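Local coordinates for Anapc5 protein (Xenopus laevis, PDB 5BPZ) that is a subunit of the anaphase-promoting complex (APC/C), the large ubiquitin ligase that controls cell-cycle progression, at residues 42-47 with 82-87; 38-43 with 89-94; 101-106 with 151-156; 108-113 with 136-141. One frame throughout, in Å; residues are numbered along the deposited sequence.

Interaction 1 of 4, residues 42-47 with 82-87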
loop_
_atom_site.group_PDB
_atom_site.type_symbol
_atom_site.label_atom_id
_atom_site.label_comp_id
_atom_site.label_asym_id
_atom_site.label_seq_id
_atom_site.Cartn_x
_atom_site.Cartn_y
_atom_site.Cartn_z
ATOM N N SER A 42 -1.841 0.885 -6.169
ATOM C CA SER A 42 -3.003 0.231 -6.773
ATOM C C SER A 42 -4.171 1.218 -6.960
ATOM O O SER A 42 -4.722 1.311 -8.062
ATOM C CB SER A 42 -3.434 -0.961 -5.932
ATOM O OG SER A 42 -4.555 -1.609 -6.506
ATOM N N GLU A 43 -4.517 1.971 -5.886
ATOM C CA GLU A 43 -5.588 2.963 -5.892
ATOM C C GLU A 43 -5.316 4.112 -6.848
ATOM O O GLU A 43 -6.254 4.643 -7.445
ATOM C CB GLU A 43 -5.896 3.472 -4.474
ATOM C CG GLU A 43 -6.563 2.426 -3.581
ATOM C CD GLU A 43 -7.760 1.713 -4.184
ATOM O OE1 GLU A 43 -8.700 2.407 -4.640
ATOM O OE2 GLU A 43 -7.739 0.461 -4.237
ATOM N N MET A 44 -4.040 4.472 -7.024
ATOM C CA MET A 44 -3.660 5.534 -7.950
ATOM C C MET A 44 -3.923 5.116 -9.400
ATOM O O MET A 44 -4.438 5.918 -10.169
ATOM C CB MET A 44 -2.193 5.932 -7.765
ATOM C CG MET A 44 -1.994 6.964 -6.687
ATOM S SD MET A 44 -0.254 7.105 -6.203
ATOM C CE MET A 44 0.346 8.167 -7.543
ATOM N N SER A 45 -3.593 3.859 -9.765
ATOM C CA SER A 45 -3.792 3.375 -11.127
ATOM C C SER A 45 -5.269 3.208 -11.489
ATOM O O SER A 45 -5.625 3.352 -12.645
ATOM C CB SER A 45 -3.009 2.086 -11.376
ATOM O OG SER A 45 -3.409 1.049 -10.499
ATOM N N LYS A 46 -6.116 2.950 -10.500
ATOM C CA LYS A 46 -7.553 2.718 -10.656
ATOM C C LYS A 46 -8.395 3.998 -10.651
ATOM O O LYS A 46 -9.550 3.948 -11.071
ATOM C CB LYS A 46 -8.049 1.770 -9.543
ATOM C CG LYS A 46 -7.596 0.320 -9.702
ATOM C CD LYS A 46 -7.626 -0.442 -8.375
ATOM C CE LYS A 46 -8.936 -1.147 -8.118
ATOM N NZ LYS A 46 -9.002 -1.724 -6.748
ATOM N N ASN A 47 -7.855 5.116 -10.130
ATOM C CA ASN A 47 -8.557 6.401 -9.995
ATOM C C ASN A 47 -9.297 6.820 -11.282
ATOM O O ASN A 47 -8.672 7.115 -12.293
ATOM C CB ASN A 47 -7.581 7.490 -9.527
ATOM C CG ASN A 47 -8.201 8.772 -9.010
ATOM O OD1 ASN A 47 -9.390 9.062 -9.195
ATOM N ND2 ASN A 47 -7.371 9.601 -8.383
ATOM N N GLU A 82 -2.827 15.434 0.710
ATOM C CA GLU A 82 -2.274 16.649 0.116
ATOM C C GLU A 82 -2.182 16.626 -1.408
ATOM O O GLU A 82 -2.479 17.642 -2.029
ATOM C CB GLU A 82 -0.905 16.978 0.711
ATOM C CG GLU A 82 -0.978 17.683 2.053
ATOM C CD GLU A 82 0.287 18.410 2.467
ATOM O OE1 GLU A 82 1.367 18.110 1.908
ATOM O OE2 GLU A 82 0.195 19.273 3.369
ATOM N N CYS A 83 -1.743 15.505 -2.007
ATOM C CA CYS A 83 -1.557 15.427 -3.459
ATOM C C CYS A 83 -2.656 14.660 -4.208
ATOM O O CYS A 83 -2.950 15.013 -5.349
ATOM C CB CYS A 83 -0.175 14.884 -3.802
ATOM S SG CYS A 83 0.277 13.380 -2.910
ATOM N N CYS A 84 -3.233 13.610 -3.593
ATOM C CA CYS A 84 -4.306 12.796 -4.175
ATOM C C CYS A 84 -5.502 12.804 -3.185
ATOM O O CYS A 84 -5.708 11.810 -2.482
ATOM C CB CYS A 84 -3.823 11.370 -4.445
ATOM S SG CYS A 84 -2.234 11.240 -5.308
ATOM N N PRO A 85 -6.273 13.908 -3.057
ATOM C CA PRO A 85 -7.363 13.935 -2.055
ATOM C C PRO A 85 -8.428 12.843 -2.192
ATOM O O PRO A 85 -8.967 12.406 -1.174
ATOM C CB PRO A 85 -7.959 15.335 -2.210
ATOM C CG PRO A 85 -6.904 16.137 -2.880
ATOM C CD PRO A 85 -6.198 15.190 -3.789
ATOM N N ASN A 86 -8.688 12.377 -3.433
ATOM C CA ASN A 86 -9.648 11.313 -3.746
ATOM C C ASN A 86 -9.220 9.974 -3.124
ATOM O O ASN A 86 -9.922 9.451 -2.249
ATOM C CB ASN A 86 -9.804 11.118 -5.271
ATOM C CG ASN A 86 -10.007 12.361 -6.112
ATOM O OD1 ASN A 86 -10.983 13.103 -5.956
ATOM N ND2 ASN A 86 -9.147 12.545 -7.106
ATOM N N VAL A 87 -8.045 9.456 -3.547
ATOM C CA VAL A 87 -7.526 8.137 -3.185
ATOM C C VAL A 87 -7.133 7.999 -1.705
ATOM O O VAL A 87 -7.094 6.871 -1.244
ATOM C CB VAL A 87 -6.388 7.600 -4.118
ATOM C CG1 VAL A 87 -6.745 7.733 -5.592
ATOM C CG2 VAL A 87 -5.040 8.229 -3.824
HETATM O O HOH W 1 -6.416 12.226 -6.594
#

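Interaction 2 of 4, residues 38-43 with 89-94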
loop_
_atom_site.group_PDB
_atom_site.type_symbol
_atom_site.label_atom_id
_atom_site.label_comp_id
_atom_site.label_asym_id
_atom_site.label_seq_id
_atom_site.Cartn_x
_atom_site.Cartn_y
_atom_site.Cartn_z
ATOM N N LEU A 38 1.790 -0.089 -1.529
ATOM C CA LEU A 38 1.280 -0.936 -2.611
ATOM C C LEU A 38 -0.199 -0.636 -2.846
ATOM O O LEU A 38 -0.598 -0.487 -3.992
ATOM C CB LEU A 38 1.491 -2.436 -2.309
ATOM C CG LEU A 38 2.938 -2.937 -2.261
ATOM C CD1 LEU A 38 2.992 -4.353 -1.723
ATOM C CD2 LEU A 38 3.625 -2.864 -3.653
ATOM N N VAL A 39 -0.996 -0.498 -1.758
ATOM C CA VAL A 39 -2.428 -0.140 -1.775
ATOM C C VAL A 39 -2.560 1.238 -2.464
ATOM O O VAL A 39 -3.413 1.409 -3.336
ATOM C CB VAL A 39 -3.035 -0.130 -0.338
ATOM C CG1 VAL A 39 -4.384 0.586 -0.296
ATOM C CG2 VAL A 39 -3.158 -1.548 0.226
ATOM N N LEU A 40 -1.696 2.198 -2.081
ATOM C CA LEU A 40 -1.680 3.521 -2.683
ATOM C C LEU A 40 -1.375 3.452 -4.188
ATOM O O LEU A 40 -2.075 4.093 -4.976
ATOM C CB LEU A 40 -0.704 4.448 -1.951
ATOM C CG LEU A 40 -0.366 5.780 -2.624
ATOM C CD1 LEU A 40 -1.587 6.686 -2.719
ATOM C CD2 LEU A 40 0.748 6.467 -1.898
ATOM N N LEU A 41 -0.369 2.654 -4.581
ATOM C CA LEU A 41 -0.020 2.502 -5.993
ATOM C C LEU A 41 -1.177 1.883 -6.764
ATOM O O LEU A 41 -1.521 2.370 -7.838
ATOM C CB LEU A 41 1.271 1.692 -6.178
ATOM C CG LEU A 41 2.565 2.401 -5.762
ATOM C CD1 LEU A 41 3.714 1.388 -5.617
ATOM C CD2 LEU A 41 2.932 3.511 -6.749
ATOM N N SER A 42 -1.841 0.885 -6.169
ATOM C CA SER A 42 -3.003 0.231 -6.773
ATOM C C SER A 42 -4.171 1.218 -6.960
ATOM O O SER A 42 -4.722 1.311 -8.062
ATOM C CB SER A 42 -3.434 -0.961 -5.932
ATOM O OG SER A 42 -4.555 -1.609 -6.506
ATOM N N GLU A 43 -4.517 1.971 -5.886
ATOM C CA GLU A 43 -5.588 2.963 -5.892
ATOM C C GLU A 43 -5.316 4.112 -6.848
ATOM O O GLU A 43 -6.254 4.643 -7.445
ATOM C CB GLU A 43 -5.896 3.472 -4.474
ATOM C CG GLU A 43 -6.563 2.426 -3.581
ATOM C CD GLU A 43 -7.760 1.713 -4.184
ATOM O OE1 GLU A 43 -8.700 2.407 -4.640
ATOM O OE2 GLU A 43 -7.739 0.461 -4.237
ATOM N N SER A 89 -8.754 8.407 1.128
ATOM C CA SER A 89 -9.807 7.675 1.828
ATOM C C SER A 89 -9.881 6.245 1.346
ATOM O O SER A 89 -10.034 5.341 2.163
ATOM C CB SER A 89 -11.161 8.365 1.652
ATOM O OG SER A 89 -11.198 9.613 2.324
ATOM N N SER A 90 -9.773 6.032 0.025
ATOM C CA SER A 90 -9.836 4.713 -0.598
ATOM C C SER A 90 -8.698 3.834 -0.111
ATOM O O SER A 90 -8.895 2.636 0.092
ATOM C CB SER A 90 -9.795 4.833 -2.117
ATOM O OG SER A 90 -10.851 5.653 -2.587
ATOM N N VAL A 91 -7.512 4.427 0.068
ATOM C CA VAL A 91 -6.312 3.762 0.573
ATOM C C VAL A 91 -6.581 3.354 2.027
ATOM O O VAL A 91 -6.406 2.184 2.375
ATOM C CB VAL A 91 -5.056 4.669 0.441
ATOM C CG1 VAL A 91 -3.876 4.120 1.237
ATOM C CG2 VAL A 91 -4.671 4.858 -1.017
ATOM N N HIS A 92 -7.046 4.322 2.846
ATOM C CA HIS A 92 -7.357 4.144 4.263
ATOM C C HIS A 92 -8.375 3.019 4.521
ATOM O O HIS A 92 -8.113 2.146 5.354
ATOM C CB HIS A 92 -7.797 5.479 4.892
ATOM C CG HIS A 92 -8.126 5.380 6.346
ATOM N ND1 HIS A 92 -7.138 5.251 7.303
ATOM C CD2 HIS A 92 -9.334 5.354 6.958
ATOM C CE1 HIS A 92 -7.772 5.172 8.461
ATOM N NE2 HIS A 92 -9.092 5.217 8.305
ATOM N N ILE A 93 -9.502 3.018 3.775
ATOM C CA ILE A 93 -10.576 2.021 3.903
ATOM C C ILE A 93 -10.131 0.644 3.383
ATOM O O ILE A 93 -10.587 -0.368 3.910
ATOM C CB ILE A 93 -11.935 2.502 3.267
ATOM C CG1 ILE A 93 -12.383 3.907 3.774
ATOM C CG2 ILE A 93 -13.069 1.473 3.426
ATOM C CD1 ILE A 93 -12.823 4.044 5.262
ATOM N N ARG A 94 -9.257 0.596 2.363
ATOM C CA ARG A 94 -8.768 -0.684 1.833
ATOM C C ARG A 94 -7.927 -1.415 2.894
ATOM O O ARG A 94 -8.069 -2.628 3.046
ATOM C CB ARG A 94 -7.977 -0.493 0.528
ATOM C CG ARG A 94 -7.382 -1.784 -0.028
ATOM C CD ARG A 94 -8.113 -2.279 -1.256
ATOM N NE ARG A 94 -7.481 -1.773 -2.469
ATOM C CZ ARG A 94 -6.940 -2.537 -3.412
ATOM N NH1 ARG A 94 -6.990 -3.860 -3.315
ATOM N NH2 ARG A 94 -6.371 -1.986 -4.472
#

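Interaction 3 of 4, residues 101-106 with 151-156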
loop_
_atom_site.group_PDB
_atom_site.type_symbol
_atom_site.label_atom_id
_atom_site.label_comp_id
_atom_site.label_asym_id
_atom_site.label_seq_id
_atom_site.Cartn_x
_atom_site.Cartn_y
_atom_site.Cartn_z
ATOM N N GLY A 101 -10.570 -7.887 8.234
ATOM C CA GLY A 101 -10.899 -9.134 7.553
ATOM C C GLY A 101 -10.200 -10.327 8.174
ATOM O O GLY A 101 -10.267 -10.528 9.392
ATOM N N GLU A 102 -9.513 -11.121 7.334
ATOM C CA GLU A 102 -8.757 -12.319 7.728
ATOM C C GLU A 102 -7.423 -12.350 6.971
ATOM O O GLU A 102 -7.223 -11.523 6.081
ATOM C CB GLU A 102 -9.570 -13.599 7.445
ATOM C CG GLU A 102 -10.773 -13.803 8.347
ATOM C CD GLU A 102 -10.479 -14.423 9.700
ATOM O OE1 GLU A 102 -10.035 -13.688 10.614
ATOM O OE2 GLU A 102 -10.731 -15.639 9.859
ATOM N N LEU A 103 -6.513 -13.293 7.318
ATOM C CA LEU A 103 -5.206 -13.440 6.666
ATOM C C LEU A 103 -5.352 -13.555 5.146
ATOM O O LEU A 103 -4.594 -12.910 4.428
ATOM C CB LEU A 103 -4.405 -14.626 7.254
ATOM C CG LEU A 103 -3.154 -15.120 6.486
ATOM C CD1 LEU A 103 -2.061 -14.045 6.405
ATOM C CD2 LEU A 103 -2.600 -16.378 7.105
ATOM N N LYS A 104 -6.365 -14.323 4.670
ATOM C CA LYS A 104 -6.683 -14.520 3.246
ATOM C C LYS A 104 -6.859 -13.204 2.469
ATOM O O LYS A 104 -6.521 -13.155 1.289
ATOM C CB LYS A 104 -7.912 -15.438 3.058
ATOM C CG LYS A 104 -9.213 -14.931 3.690
ATOM C CD LYS A 104 -10.409 -15.801 3.325
ATOM C CE LYS A 104 -11.696 -15.304 3.941
ATOM N NZ LYS A 104 -12.246 -14.125 3.219
ATOM N N ASP A 105 -7.375 -12.149 3.139
ATOM C CA ASP A 105 -7.608 -10.835 2.538
ATOM C C ASP A 105 -6.312 -10.122 2.173
ATOM O O ASP A 105 -6.280 -9.409 1.171
ATOM C CB ASP A 105 -8.519 -9.974 3.424
ATOM C CG ASP A 105 -9.922 -10.542 3.546
ATOM O OD1 ASP A 105 -10.581 -10.736 2.497
ATOM O OD2 ASP A 105 -10.355 -10.809 4.683
ATOM N N MET A 106 -5.234 -10.350 2.961
ATOM C CA MET A 106 -3.909 -9.797 2.686
ATOM C C MET A 106 -3.282 -10.572 1.521
ATOM O O MET A 106 -2.736 -9.952 0.615
ATOM C CB MET A 106 -3.014 -9.839 3.939
ATOM C CG MET A 106 -1.701 -9.073 3.771
ATOM S SD MET A 106 -0.515 -9.253 5.127
ATOM C CE MET A 106 -0.083 -11.037 4.959
ATOM N N LYS A 151 2.807 -13.328 10.929
ATOM C CA LYS A 151 3.316 -12.209 11.738
ATOM C C LYS A 151 3.226 -10.883 10.967
ATOM O O LYS A 151 3.145 -9.824 11.589
ATOM C CB LYS A 151 4.757 -12.458 12.252
ATOM C CG LYS A 151 4.960 -13.714 13.112
ATOM C CD LYS A 151 4.245 -13.671 14.458
ATOM C CE LYS A 151 4.181 -15.038 15.093
ATOM N NZ LYS A 151 3.330 -15.035 16.311
ATOM N N LEU A 152 3.194 -10.947 9.618
ATOM C CA LEU A 152 3.036 -9.759 8.778
ATOM C C LEU A 152 1.590 -9.260 8.836
ATOM O O LEU A 152 1.365 -8.052 8.963
ATOM C CB LEU A 152 3.484 -10.024 7.331
ATOM C CG LEU A 152 3.299 -8.882 6.321
ATOM C CD1 LEU A 152 4.131 -7.648 6.698
ATOM C CD2 LEU A 152 3.591 -9.361 4.912
ATOM N N TYR A 153 0.618 -10.188 8.771
ATOM C CA TYR A 153 -0.800 -9.847 8.851
ATOM C C TYR A 153 -1.178 -9.289 10.226
ATOM O O TYR A 153 -1.962 -8.342 10.283
ATOM C CB TYR A 153 -1.705 -11.031 8.451
ATOM C CG TYR A 153 -3.178 -10.682 8.505
ATOM C CD1 TYR A 153 -3.730 -9.760 7.616
ATOM C CD2 TYR A 153 -4.002 -11.205 9.500
ATOM C CE1 TYR A 153 -5.070 -9.390 7.697
ATOM C CE2 TYR A 153 -5.345 -10.841 9.591
ATOM C CZ TYR A 153 -5.870 -9.924 8.695
ATOM O OH TYR A 153 -7.186 -9.552 8.779
ATOM N N THR A 154 -0.614 -9.846 11.322
ATOM C CA THR A 154 -0.898 -9.341 12.675
ATOM C C THR A 154 -0.309 -7.931 12.826
ATOM O O THR A 154 -0.992 -7.038 13.332
ATOM C CB THR A 154 -0.494 -10.332 13.790
ATOM O OG1 THR A 154 0.927 -10.446 13.866
ATOM C CG2 THR A 154 -1.149 -11.714 13.635
ATOM N N SER A 155 0.924 -7.719 12.303
ATOM C CA SER A 155 1.613 -6.420 12.280
ATOM C C SER A 155 0.766 -5.384 11.547
ATOM O O SER A 155 0.733 -4.225 11.959
ATOM C CB SER A 155 2.969 -6.534 11.586
ATOM O OG SER A 155 3.867 -7.317 12.354
ATOM N N LEU A 156 0.086 -5.815 10.462
ATOM C CA LEU A 156 -0.782 -4.979 9.643
ATOM C C LEU A 156 -2.021 -4.558 10.422
ATOM O O LEU A 156 -2.431 -3.396 10.337
ATOM C CB LEU A 156 -1.158 -5.696 8.338
ATOM C CG LEU A 156 -2.135 -4.971 7.408
ATOM C CD1 LEU A 156 -1.484 -3.767 6.732
ATOM C CD2 LEU A 156 -2.696 -5.922 6.399
#

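Interaction 4 of 4, residues 108-113 with 136-141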
loop_
_atom_site.group_PDB
_atom_site.type_symbol
_atom_site.label_atom_id
_atom_site.label_comp_id
_atom_site.label_asym_id
_atom_site.label_seq_id
_atom_site.Cartn_x
_atom_site.Cartn_y
_atom_site.Cartn_z
ATOM N N GLN A 108 -4.908 -12.277 -0.839
ATOM C CA GLN A 108 -5.710 -11.955 -2.019
ATOM C C GLN A 108 -5.298 -10.597 -2.599
ATOM O O GLN A 108 -5.349 -10.426 -3.813
ATOM C CB GLN A 108 -7.206 -11.975 -1.682
ATOM C CG GLN A 108 -8.127 -11.999 -2.902
ATOM C CD GLN A 108 -9.585 -11.883 -2.530
ATOM O OE1 GLN A 108 -9.946 -11.488 -1.412
ATOM N NE2 GLN A 108 -10.458 -12.213 -3.470
ATOM N N PHE A 109 -4.891 -9.639 -1.739
ATOM C CA PHE A 109 -4.417 -8.328 -2.197
ATOM C C PHE A 109 -3.128 -8.505 -3.010
ATOM O O PHE A 109 -2.983 -7.888 -4.065
ATOM C CB PHE A 109 -4.201 -7.335 -1.029
ATOM C CG PHE A 109 -3.412 -6.100 -1.435
ATOM C CD1 PHE A 109 -3.978 -5.130 -2.257
ATOM C CD2 PHE A 109 -2.082 -5.950 -1.058
ATOM C CE1 PHE A 109 -3.236 -4.021 -2.673
ATOM C CE2 PHE A 109 -1.341 -4.835 -1.470
ATOM C CZ PHE A 109 -1.924 -3.879 -2.277
ATOM N N PHE A 110 -2.202 -9.343 -2.505
ATOM C CA PHE A 110 -0.927 -9.644 -3.153
ATOM C C PHE A 110 -1.107 -10.356 -4.493
ATOM O O PHE A 110 -0.400 -10.018 -5.444
ATOM C CB PHE A 110 0.006 -10.423 -2.209
ATOM C CG PHE A 110 0.793 -9.526 -1.280
ATOM C CD1 PHE A 110 1.951 -8.892 -1.715
ATOM C CD2 PHE A 110 0.368 -9.302 0.024
ATOM C CE1 PHE A 110 2.671 -8.050 -0.861
ATOM C CE2 PHE A 110 1.094 -8.469 0.882
ATOM C CZ PHE A 110 2.236 -7.844 0.432
ATOM N N ASP A 111 -2.074 -11.306 -4.575
ATOM C CA ASP A 111 -2.401 -12.060 -5.795
ATOM C C ASP A 111 -2.950 -11.114 -6.871
ATOM O O ASP A 111 -2.452 -11.114 -7.998
ATOM C CB ASP A 111 -3.436 -13.177 -5.505
ATOM C CG ASP A 111 -2.984 -14.339 -4.627
ATOM O OD1 ASP A 111 -1.829 -14.312 -4.144
ATOM O OD2 ASP A 111 -3.799 -15.259 -4.397
ATOM N N ASP A 112 -3.965 -10.300 -6.506
ATOM C CA ASP A 112 -4.611 -9.321 -7.387
ATOM C C ASP A 112 -3.646 -8.237 -7.869
ATOM O O ASP A 112 -3.726 -7.835 -9.028
ATOM C CB ASP A 112 -5.840 -8.691 -6.698
ATOM C CG ASP A 112 -7.020 -9.632 -6.487
ATOM O OD1 ASP A 112 -7.019 -10.739 -7.074
ATOM O OD2 ASP A 112 -7.949 -9.258 -5.740
ATOM N N LEU A 113 -2.733 -7.783 -6.989
ATOM C CA LEU A 113 -1.719 -6.767 -7.292
ATOM C C LEU A 113 -0.700 -7.290 -8.313
ATOM O O LEU A 113 -0.284 -6.534 -9.195
ATOM C CB LEU A 113 -1.011 -6.325 -6.002
ATOM C CG LEU A 113 -0.018 -5.172 -6.076
ATOM C CD1 LEU A 113 -0.724 -3.817 -6.154
ATOM C CD2 LEU A 113 0.883 -5.190 -4.889
ATOM N N HIS A 136 10.217 -6.200 -6.241
ATOM C CA HIS A 136 10.889 -6.494 -4.974
ATOM C C HIS A 136 9.933 -6.767 -3.817
ATOM O O HIS A 136 10.296 -7.555 -2.941
ATOM C CB HIS A 136 11.917 -5.414 -4.601
ATOM C CG HIS A 136 13.091 -5.363 -5.535
ATOM N ND1 HIS A 136 13.486 -4.180 -6.135
ATOM C CD2 HIS A 136 13.908 -6.359 -5.956
ATOM C CE1 HIS A 136 14.530 -4.488 -6.888
ATOM N NE2 HIS A 136 14.817 -5.788 -6.817
ATOM N N MET A 137 8.716 -6.172 -3.819
ATOM C CA MET A 137 7.724 -6.450 -2.767
ATOM C C MET A 137 7.078 -7.823 -2.965
ATOM O O MET A 137 6.975 -8.575 -1.996
ATOM C CB MET A 137 6.647 -5.360 -2.659
ATOM C CG MET A 137 7.117 -4.101 -1.941
ATOM S SD MET A 137 7.620 -4.390 -0.218
ATOM C CE MET A 137 9.432 -4.152 -0.378
ATOM N N ILE A 138 6.647 -8.149 -4.218
ATOM C CA ILE A 138 6.017 -9.428 -4.564
ATOM C C ILE A 138 7.022 -10.580 -4.401
ATOM O O ILE A 138 6.633 -11.645 -3.922
ATOM C CB ILE A 138 5.301 -9.413 -5.964
ATOM C CG1 ILE A 138 4.249 -8.271 -6.094
ATOM C CG2 ILE A 138 4.680 -10.783 -6.333
ATOM C CD1 ILE A 138 2.960 -8.348 -5.197
ATOM N N LEU A 139 8.308 -10.362 -4.765
ATOM C CA LEU A 139 9.352 -11.381 -4.611
ATOM C C LEU A 139 9.634 -11.650 -3.134
ATOM O O LEU A 139 9.573 -12.808 -2.723
ATOM C CB LEU A 139 10.657 -11.013 -5.334
ATOM C CG LEU A 139 10.711 -11.170 -6.856
ATOM C CD1 LEU A 139 11.993 -10.571 -7.403
ATOM C CD2 LEU A 139 10.611 -12.632 -7.284
ATOM N N ALA A 140 9.903 -10.587 -2.328
ATOM C CA ALA A 140 10.169 -10.718 -0.888
ATOM C C ALA A 140 8.969 -11.312 -0.156
ATOM O O ALA A 140 9.166 -12.067 0.801
ATOM C CB ALA A 140 10.560 -9.382 -0.283
ATOM N N TYR A 141 7.733 -11.024 -0.640
ATOM C CA TYR A 141 6.499 -11.590 -0.095
ATOM C C TYR A 141 6.451 -13.096 -0.330
ATOM O O TYR A 141 6.171 -13.826 0.613
ATOM C CB TYR A 141 5.231 -10.926 -0.680
ATOM C CG TYR A 141 3.940 -11.546 -0.172
ATOM C CD1 TYR A 141 3.481 -11.292 1.119
ATOM C CD2 TYR A 141 3.195 -12.411 -0.971
ATOM C CE1 TYR A 141 2.315 -11.884 1.603
ATOM C CE2 TYR A 141 2.021 -13.000 -0.501
ATOM C CZ TYR A 141 1.581 -12.727 0.784
ATOM O OH TYR A 141 0.425 -13.296 1.260
#

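Interaction 1 of 4, residues 42-47 with 82-87
A water molecule is held between the amides of Asn-47 and Asn-86, accepting a weak hydrogen bond from each: 2.8 Å from Asn-86 ND2 and 3.3 Å from Asn-47 ND2. The two amide planes stand nearly perpendicular, 80° apart, and the water joins nitrogens that lie close without bonding to each other. Asn-47 extends its CG anti to its own backbone N (chi1 -165°), which carries the amide off the end of helix 32-46 and across Val-87. There ND2 comes within 3.4 Å of Val-87 CG1, while OD1 accepts a hydrogen bond from the backbone N of Lys-49; this bond is consistent with ND2, rather than OD1, being the end turned to the water.

Val-87 is the apolar centre of the contact. Its CG1 also rests against the backbone oxygen of Glu-43, at 3.6 Å from Glu-43 O, and the CB atoms of Glu-43 and Val-87 are 4.2 Å apart. The other branch, CG2, approaches Met-44 CG more loosely, and Cys-84 SG reaches the same methylene at 4.5 Å.

Cys-84 is where the chain leaves helix 73-83 before helix 85-99 begins, so the end of helix 32-46 packs against the junction of two successive helices. Helix 52-67 adjoins both partners, with Leu-58 and Asn-59 touching Met-44, and Gln-61 and Ile-62 touching Cys-83.

Interaction 2 of 4, residues 38-43 with 89-94
Glu-43 and Arg-94 form a salt bridge in which one carboxylate oxygen takes both bonds: Glu-43 OE2 accepts from Arg-94 NE at 2.9 Å and from Arg-94 NH2 at 2.8 Å. The guanidinium presents its NE side, but its plane is turned 87° from that of the carboxylate, so the two groups do not pair in the flat, two-oxygen manner. NH2 meets OE2 nearly along the C-O axis, whereas NE comes from the anti side and well out of the carboxylate plane. Ser-42 OG lies in the guanidinium plane at its edge, where NH2 adds a weak, strongly bent hydrogen bond of 2.8 Å to Ser-42 OG. Bends at chi2 and chi3 curl the arginine over to Glu-43 and Ser-42 on helix 32-46.

Val-39 supports the arginine stem, with Val-39 CG1 3.8 Å from Arg-94 CG and 3.9 Å from Val-91 CG1. With an alanine in place of Arg-94, the Glu-43 carboxylate would probably be left without its main counter-charge and Val-39 without the arginine stem on one side. Val-91 in turn sets CG2 3.7 Å from Leu-40 CA and also against Glu-43 CB, filling the space between the backbones. Further out, Phe-109 of helix 103-114 packs on both Val-39 and Arg-94, and Ile-77 of helix 73-83 touches Val-91. The axes of the 38-43 and 89-94 segments lie 132° apart, obliquely antiparallel, and apolar packing flanked by a partly exposed salt bridge joins helices 32-46 and 85-99 in this all-helical Apc5 N-terminal domain.

Interaction 3 of 4, residues 101-106 with 151-156
Leu-103 and Tyr-153 bring their CA atoms to 6.1 Å where the first turn of helix 103-114 meets the middle of helix 146-164. The tyrosine lays one ring face against that turn: Leu-103 CA sits 3.8 Å from the ring centroid and almost on the ring normal, a CH-pi contact, with Leu-103 N over the same face. Leu-103 CD1 continues to the root of the ring, 3.7 Å from Tyr-153 CB.

The phenol end runs past Glu-102 to Gly-101. Its OH is close to both backbones but bonds to neither, hydrogen-bonding instead to the carbonyl oxygen of Met-98. The N-H of Glu-102 is engaged by Asp-105, whose OD2 accepts it through the anti lone pair at 2.8 Å from Glu-102 N, tying the start of the helix to its own first turn.

Met-106 passes alongside the ring. CB lies 3.7 Å from Tyr-153 CD1, and extended chi1 and chi2 (-171° and -173°) bring SD to the ring edge, 5.4 Å from the Tyr-153 centroid, in a Met-aromatic contact; a bend at chi3 turns CE toward Tyr-153 CB. The sulfur also reaches Leu-152 CG at 4.0 Å and, a little farther off, Leu-156 CD2.

Around this junction, Ile-35 of helix 32-46 touches both Met-106 and Leu-152, Met-98 of helix 85-99 meets Met-106 and Leu-156, and Val-149 and Tyr-150 extend the bed for Leu-103 along helix 146-164.

Interaction 4 of 4, residues 108-113 with 136-141
Phe-110 lies against one face of Tyr-141 along its whole length, beginning at CB, which is 3.7 Å from Tyr-141 CE2 and makes a CH-pi contact over that ring. Next, CG lies opposite CE2 and CD2 of the tyrosine. The ring then divides: CD2 sits 3.6 Å from Tyr-141 CE1, while CD1 is opposite Tyr-141 CG and has Ile-138 CD1 at its edge, 3.7 Å from Phe-110 CD1. Farther out, CE1 approaches the tyrosine CG and CB, CE2 lies against Tyr-141 CE1 and CD1, and CZ, at the tip, is 3.7 Å from Tyr-141 CD1. The result is a face-to-face stack with centroids 3.8 Å apart and planes only 2° from parallel.

This stack joins two consecutive helices of the all-helical Apc5 N-terminal domain, 103-114 and 129-142. The axes of the 108-113 and 136-141 segments lie 134° apart and approach to 11.1 Å, a separation bridged by the paired rings and Ile-138 rather than by close backbone approach. Tyr-141 projects its CG anti to the backbone N (chi1 177°), which sends the ring across the gap toward helix 103-114. Replacing the tyrosine by an alanine is likely to strip one face of Phe-110 of its stacking partner and let that ring turn more easily.

Ile-138 runs alongside Phe-110, pointing the other way, and the same CD1 that meets the ring edge touches Leu-113 CD2 at 3.8 Å. On the other face of the Phe-110 ring lies Phe-109 CD2, displaced from the ring centre, and Leu-38 of helix 32-46 also packs on Phe-110.

How the interactions relate
Interactions 1 and 2 are neighbours, their centres about 7 Å apart; both use helices 32-46 and 85-99 and share Ser-42 and Glu-43. Along the chain they close before interactions 3 and 4 open. Interactions 3 and 4, with centres about 13 Å apart, share helix 103-114 and touch through Met-106 and Tyr-141; the segments of interaction 4 fall between those of interaction 3. Interactions 1 and 3 lie on opposite sides of the chain's centre, their centres about 23 Å apart. Helix 32-46 is in contact with both groups, Ser-42 packing on Leu-113 and Leu-38 on Phe-109, consistent with a single compact helical domain rather than two independent halves.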